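Local coordinates for protein arylamine n-acetyltransferase NAT (Mycobacterium tuberculosis, PDB 4BGF) that catalyses transfer of an acetyl group from acetyl-coenzyme A to arylamine substrates, probably through an acetylated active-site cysteine, at residues T18-H32 with L76-V88. Residues are numbered along the deposited sequence; the frame is centred on the assembly and turned at random.
Sequences TDPTLDVLQDLVTVH and LMGYVLAELGYRV
The Y86 ring lies between P20 and L81. P20 CB sits over the centre of one face, 4.0 Å from the ring centroid and 12° off the normal, a CH-pi contact suited to proline's compact, rigid ring; CD2 of L81 meets the opposite face, displaced toward the rim. At the edge, in the ring plane, lie L84 CB and L81 O, and T21 O also approaches near that plane. The other flat group, the H32 imidazole, has M77 CE 3.4 Å from ND1, approaching obliquely, and M77 SD 5.4 Å from its ring centroid, also oblique; bends at chi2 and chi3 turn the flexible methionine to fit there.

With its CG anti to the carbonyl carbon (chi1 -65°), Y86 sends its ring toward the start of helix 22-35, where OH donates to T21 O at 2.9 Å, in the carbonyl plane with a C=O...O angle of 146°. Within its own segment T21 O has a weak bond from L25 N; the phenol gives this carbonyl a second, shorter donor. T21, the N-cap, holds V24 N through its own hydroxyl.

G85 is the first residue to leave helical angles after helix 70-83, in a Schellman motif; glycine readily adopts its positive phi, and without a side chain it lets P20 come close, CA to CA 5.7 Å. Deeper in, leucines fill the gap between the nearly antiparallel helices: L25 CD1 packs crosswise on L81 CD1 at 3.7 Å, while L28 and L84 meet tip to tip.

Helix 22-35 is thus packed on helix 70-83, which starts at C70, probably the cysteine of this family's Cys-His-Asp triad. The Y86 hydroxyl has its partner, and bonds from ND1 to Y8 and NE2 to H73 fix the orientation of H32.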
loop_
_atom_site.group_PDB
_atom_site.type_symbol
_atom_site.label_atom_id
_atom_site.label_comp_id
_atom_site.label_asym_id
_atom_site.label_seq_id
_atom_site.Cartn_x
_atom_site.Cartn_y
_atom_site.Cartn_z
ATOM N N THR A 18 16.175 11.349 -11.545
ATOM C CA THR A 18 16.359 10.054 -10.873
ATOM C C THR A 18 17.389 10.128 -9.769
ATOM O O THR A 18 17.925 9.114 -9.354
ATOM C CB THR A 18 16.801 8.932 -11.832
ATOM O OG1 THR A 18 18.069 9.253 -12.416
ATOM C CG2 THR A 18 15.761 8.723 -12.919
ATOM N N ASP A 19 17.669 11.337 -9.304
ATOM C CA ASP A 19 18.665 11.558 -8.273
ATOM C C ASP A 19 18.000 11.309 -6.912
ATOM O O ASP A 19 16.820 11.577 -6.745
ATOM C CB ASP A 19 19.191 12.986 -8.388
ATOM C CG ASP A 19 19.637 13.344 -9.824
ATOM O OD1 ASP A 19 20.521 12.652 -10.391
ATOM O OD2 ASP A 19 19.083 14.319 -10.390
ATOM N N PRO A 20 18.755 10.777 -5.939
ATOM C CA PRO A 20 18.155 10.550 -4.623
ATOM C C PRO A 20 17.958 11.851 -3.850
ATOM O O PRO A 20 18.729 12.182 -2.938
ATOM C CB PRO A 20 19.177 9.662 -3.943
ATOM C CG PRO A 20 20.443 10.096 -4.494
ATOM C CD PRO A 20 20.181 10.413 -5.946
ATOM N N THR A 21 16.910 12.576 -4.236
ATOM C CA THR A 21 16.539 13.848 -3.625
ATOM C C THR A 21 15.175 13.617 -2.962
ATOM O O THR A 21 14.530 12.611 -3.223
ATOM C CB THR A 21 16.389 14.990 -4.700
ATOM O OG1 THR A 21 15.067 14.962 -5.248
ATOM C CG2 THR A 21 17.355 14.830 -5.845
ATOM N N LEU A 22 14.734 14.562 -2.135
ATOM C CA LEU A 22 13.385 14.565 -1.567
ATOM C C LEU A 22 12.254 14.628 -2.609
ATOM O O LEU A 22 11.261 13.903 -2.499
ATOM C CB LEU A 22 13.241 15.755 -0.618
ATOM C CG LEU A 22 11.899 15.967 0.085
ATOM C CD1 LEU A 22 11.368 14.692 0.754
ATOM C CD2 LEU A 22 12.103 17.013 1.123
ATOM N N ASP A 23 12.406 15.489 -3.613
ATOM C CA ASP A 23 11.351 15.717 -4.597
ATOM C C ASP A 23 11.156 14.575 -5.563
ATOM O O ASP A 23 10.049 14.301 -6.011
ATOM C CB ASP A 23 11.666 16.956 -5.375
ATOM C CG ASP A 23 12.093 18.040 -4.494
ATOM O OD1 ASP A 23 13.309 18.093 -4.186
ATOM O OD2 ASP A 23 11.192 18.773 -4.049
ATOM N N VAL A 24 12.233 13.903 -5.896
ATOM C CA VAL A 24 12.080 12.656 -6.590
ATOM C C VAL A 24 11.348 11.641 -5.679
ATOM O O VAL A 24 10.568 10.832 -6.154
ATOM C CB VAL A 24 13.445 12.163 -7.051
ATOM C CG1 VAL A 24 13.357 10.764 -7.577
ATOM C CG2 VAL A 24 13.959 13.092 -8.116
ATOM N N LEU A 25 11.570 11.702 -4.375
ATOM C CA LEU A 25 10.918 10.761 -3.498
ATOM C C LEU A 25 9.416 11.073 -3.494
ATOM O O LEU A 25 8.588 10.181 -3.579
ATOM C CB LEU A 25 11.524 10.800 -2.087
ATOM C CG LEU A 25 10.935 9.831 -1.058
ATOM C CD1 LEU A 25 11.244 8.375 -1.394
ATOM C CD2 LEU A 25 11.407 10.192 0.329
ATOM N N GLN A 26 9.080 12.353 -3.430
ATOM C CA GLN A 26 7.686 12.775 -3.439
ATOM C C GLN A 26 6.977 12.386 -4.759
ATOM O O GLN A 26 5.867 11.863 -4.734
ATOM C CB GLN A 26 7.615 14.291 -3.172
ATOM C CG GLN A 26 6.301 14.995 -3.516
ATOM C CD GLN A 26 5.180 14.717 -2.541
ATOM O OE1 GLN A 26 4.883 15.517 -1.670
ATOM N NE2 GLN A 26 4.540 13.591 -2.702
ATOM N N ASP A 27 7.626 12.630 -5.899
ATOM C CA ASP A 27 7.044 12.356 -7.218
ATOM C C ASP A 27 6.835 10.870 -7.501
ATOM O O ASP A 27 5.884 10.461 -8.184
ATOM C CB ASP A 27 7.926 12.947 -8.329
ATOM C CG ASP A 27 7.995 14.469 -8.283
ATOM O OD1 ASP A 27 7.344 15.078 -7.403
ATOM O OD2 ASP A 27 8.696 15.055 -9.138
ATOM N N LEU A 28 7.763 10.063 -7.017
ATOM C CA LEU A 28 7.676 8.649 -7.257
ATOM C C LEU A 28 6.526 8.074 -6.496
ATOM O O LEU A 28 5.798 7.258 -7.027
ATOM C CB LEU A 28 8.953 7.963 -6.856
ATOM C CG LEU A 28 10.056 8.092 -7.879
ATOM C CD1 LEU A 28 11.286 7.534 -7.246
ATOM C CD2 LEU A 28 9.709 7.335 -9.152
ATOM N N VAL A 29 6.374 8.518 -5.251
ATOM C CA VAL A 29 5.276 8.105 -4.399
ATOM C C VAL A 29 3.913 8.454 -5.023
ATOM O O VAL A 29 3.026 7.613 -5.068
ATOM C CB VAL A 29 5.415 8.718 -2.977
ATOM C CG1 VAL A 29 4.108 8.688 -2.217
ATOM C CG2 VAL A 29 6.466 7.943 -2.140
ATOM N N THR A 30 3.748 9.694 -5.486
ATOM C CA THR A 30 2.497 10.137 -6.114
ATOM C C THR A 30 2.113 9.301 -7.333
ATOM O O THR A 30 1.011 8.820 -7.424
ATOM C CB THR A 30 2.617 11.573 -6.598
ATOM O OG1 THR A 30 3.722 11.640 -7.493
ATOM C CG2 THR A 30 2.871 12.541 -5.457
ATOM N N VAL A 31 3.037 9.147 -8.275
ATOM C CA VAL A 31 2.791 8.384 -9.492
ATOM C C VAL A 31 2.655 6.859 -9.280
ATOM O O VAL A 31 1.936 6.191 -10.007
ATOM C CB VAL A 31 3.908 8.674 -10.500
ATOM C CG1 VAL A 31 3.599 8.064 -11.819
ATOM C CG2 VAL A 31 4.047 10.153 -10.715
ATOM N N HIS A 32 3.377 6.317 -8.304
ATOM C CA HIS A 32 3.266 4.923 -7.899
ATOM C C HIS A 32 1.866 4.679 -7.403
ATOM O O HIS A 32 1.173 3.803 -7.892
ATOM C CB HIS A 32 4.283 4.628 -6.778
ATOM C CG HIS A 32 4.236 3.223 -6.245
ATOM N ND1 HIS A 32 5.218 2.293 -6.518
ATOM C CD2 HIS A 32 3.345 2.597 -5.431
ATOM C CE1 HIS A 32 4.924 1.157 -5.918
ATOM N NE2 HIS A 32 3.792 1.315 -5.254
ATOM N N LEU A 76 8.491 -3.422 -3.482
ATOM C CA LEU A 76 8.923 -2.909 -4.787
ATOM C C LEU A 76 9.434 -1.484 -4.688
ATOM O O LEU A 76 10.419 -1.143 -5.300
ATOM C CB LEU A 76 7.809 -2.978 -5.852
ATOM C CG LEU A 76 8.198 -2.494 -7.264
ATOM C CD1 LEU A 76 9.332 -3.337 -7.899
ATOM C CD2 LEU A 76 6.956 -2.468 -8.152
ATOM N N MET A 77 8.748 -0.641 -3.944
ATOM C CA MET A 77 9.246 0.688 -3.712
ATOM C C MET A 77 10.660 0.659 -3.066
ATOM O O MET A 77 11.565 1.351 -3.531
ATOM C CB MET A 77 8.244 1.443 -2.849
ATOM C CG MET A 77 8.638 2.863 -2.535
ATOM S SD MET A 77 9.073 3.909 -3.986
ATOM C CE MET A 77 7.503 4.232 -4.831
ATOM N N GLY A 78 10.843 -0.149 -2.020
ATOM C CA GLY A 78 12.133 -0.319 -1.366
ATOM C C GLY A 78 13.306 -0.690 -2.279
ATOM O O GLY A 78 14.391 -0.153 -2.159
ATOM N N TYR A 79 13.095 -1.628 -3.181
ATOM C CA TYR A 79 14.096 -1.951 -4.179
ATOM C C TYR A 79 14.345 -0.821 -5.163
ATOM O O TYR A 79 15.472 -0.634 -5.598
ATOM C CB TYR A 79 13.659 -3.177 -4.956
ATOM C CG TYR A 79 13.616 -4.407 -4.109
ATOM C CD1 TYR A 79 14.634 -4.699 -3.219
ATOM C CD2 TYR A 79 12.553 -5.268 -4.184
ATOM C CE1 TYR A 79 14.585 -5.820 -2.438
ATOM C CE2 TYR A 79 12.489 -6.389 -3.399
ATOM C CZ TYR A 79 13.503 -6.653 -2.534
ATOM O OH TYR A 79 13.437 -7.784 -1.768
ATOM N N VAL A 80 13.298 -0.094 -5.546
ATOM C CA VAL A 80 13.472 1.053 -6.420
ATOM C C VAL A 80 14.311 2.167 -5.775
ATOM O O VAL A 80 15.214 2.688 -6.410
ATOM C CB VAL A 80 12.128 1.615 -6.930
ATOM C CG1 VAL A 80 12.334 2.928 -7.651
ATOM C CG2 VAL A 80 11.515 0.624 -7.846
ATOM N N LEU A 81 14.021 2.523 -4.529
ATOM C CA LEU A 81 14.759 3.578 -3.841
ATOM C C LEU A 81 16.202 3.214 -3.554
ATOM O O LEU A 81 17.072 4.065 -3.581
ATOM C CB LEU A 81 14.070 3.967 -2.547
ATOM C CG LEU A 81 12.638 4.439 -2.718
ATOM C CD1 LEU A 81 12.110 4.810 -1.387
ATOM C CD2 LEU A 81 12.574 5.617 -3.650
ATOM N N ALA A 82 16.455 1.947 -3.286
ATOM C CA ALA A 82 17.807 1.485 -3.070
ATOM C C ALA A 82 18.605 1.558 -4.362
ATOM O O ALA A 82 19.712 2.036 -4.363
ATOM C CB ALA A 82 17.780 0.105 -2.543
ATOM N N GLU A 83 18.027 1.115 -5.470
ATOM C CA GLU A 83 18.687 1.163 -6.782
ATOM C C GLU A 83 19.012 2.581 -7.246
ATOM O O GLU A 83 19.842 2.776 -8.132
ATOM C CB GLU A 83 17.828 0.499 -7.862
ATOM N N LEU A 84 18.366 3.570 -6.652
ATOM C CA LEU A 84 18.588 4.942 -7.043
ATOM C C LEU A 84 19.593 5.644 -6.151
ATOM O O LEU A 84 19.957 6.776 -6.433
ATOM C CB LEU A 84 17.264 5.691 -7.008
ATOM C CG LEU A 84 16.357 5.438 -8.209
ATOM C CD1 LEU A 84 15.077 6.135 -7.974
ATOM C CD2 LEU A 84 16.966 5.907 -9.496
ATOM N N GLY A 85 20.016 4.989 -5.074
ATOM C CA GLY A 85 20.900 5.605 -4.098
ATOM C C GLY A 85 20.277 6.090 -2.791
ATOM O O GLY A 85 20.922 6.830 -2.059
ATOM N N TYR A 86 19.048 5.681 -2.488
ATOM C CA TYR A 86 18.446 5.975 -1.184
ATOM C C TYR A 86 18.883 4.885 -0.209
ATOM O O TYR A 86 19.250 3.802 -0.628
ATOM C CB TYR A 86 16.912 6.005 -1.251
ATOM C CG TYR A 86 16.294 7.101 -2.103
ATOM C CD1 TYR A 86 16.249 7.001 -3.499
ATOM C CD2 TYR A 86 15.724 8.211 -1.523
ATOM C CE1 TYR A 86 15.673 7.953 -4.265
ATOM C CE2 TYR A 86 15.155 9.196 -2.313
ATOM C CZ TYR A 86 15.129 9.056 -3.677
ATOM O OH TYR A 86 14.570 10.030 -4.453
ATOM N N ARG A 87 18.870 5.181 1.085
ATOM C CA ARG A 87 19.124 4.168 2.101
ATOM C C ARG A 87 17.801 3.711 2.643
ATOM O O ARG A 87 17.086 4.510 3.211
ATOM C CB ARG A 87 19.960 4.718 3.243
ATOM C CG ARG A 87 20.119 3.750 4.406
ATOM C CD ARG A 87 21.412 3.003 4.322
ATOM N NE ARG A 87 21.752 2.355 5.576
ATOM C CZ ARG A 87 22.029 2.996 6.708
ATOM N NH1 ARG A 87 22.005 4.324 6.766
ATOM N NH2 ARG A 87 22.330 2.296 7.790
ATOM N N VAL A 88 17.491 2.430 2.476
ATOM C CA VAL A 88 16.182 1.887 2.827
ATOM C C VAL A 88 16.240 0.876 3.976
ATOM O O VAL A 88 16.862 -0.158 3.857
ATOM C CB VAL A 88 15.526 1.179 1.597
ATOM C CG1 VAL A 88 14.063 0.748 1.897
ATOM C CG2 VAL A 88 15.597 2.040 0.342
HETATM O O HOH W 1 20.048 8.153 -8.569
#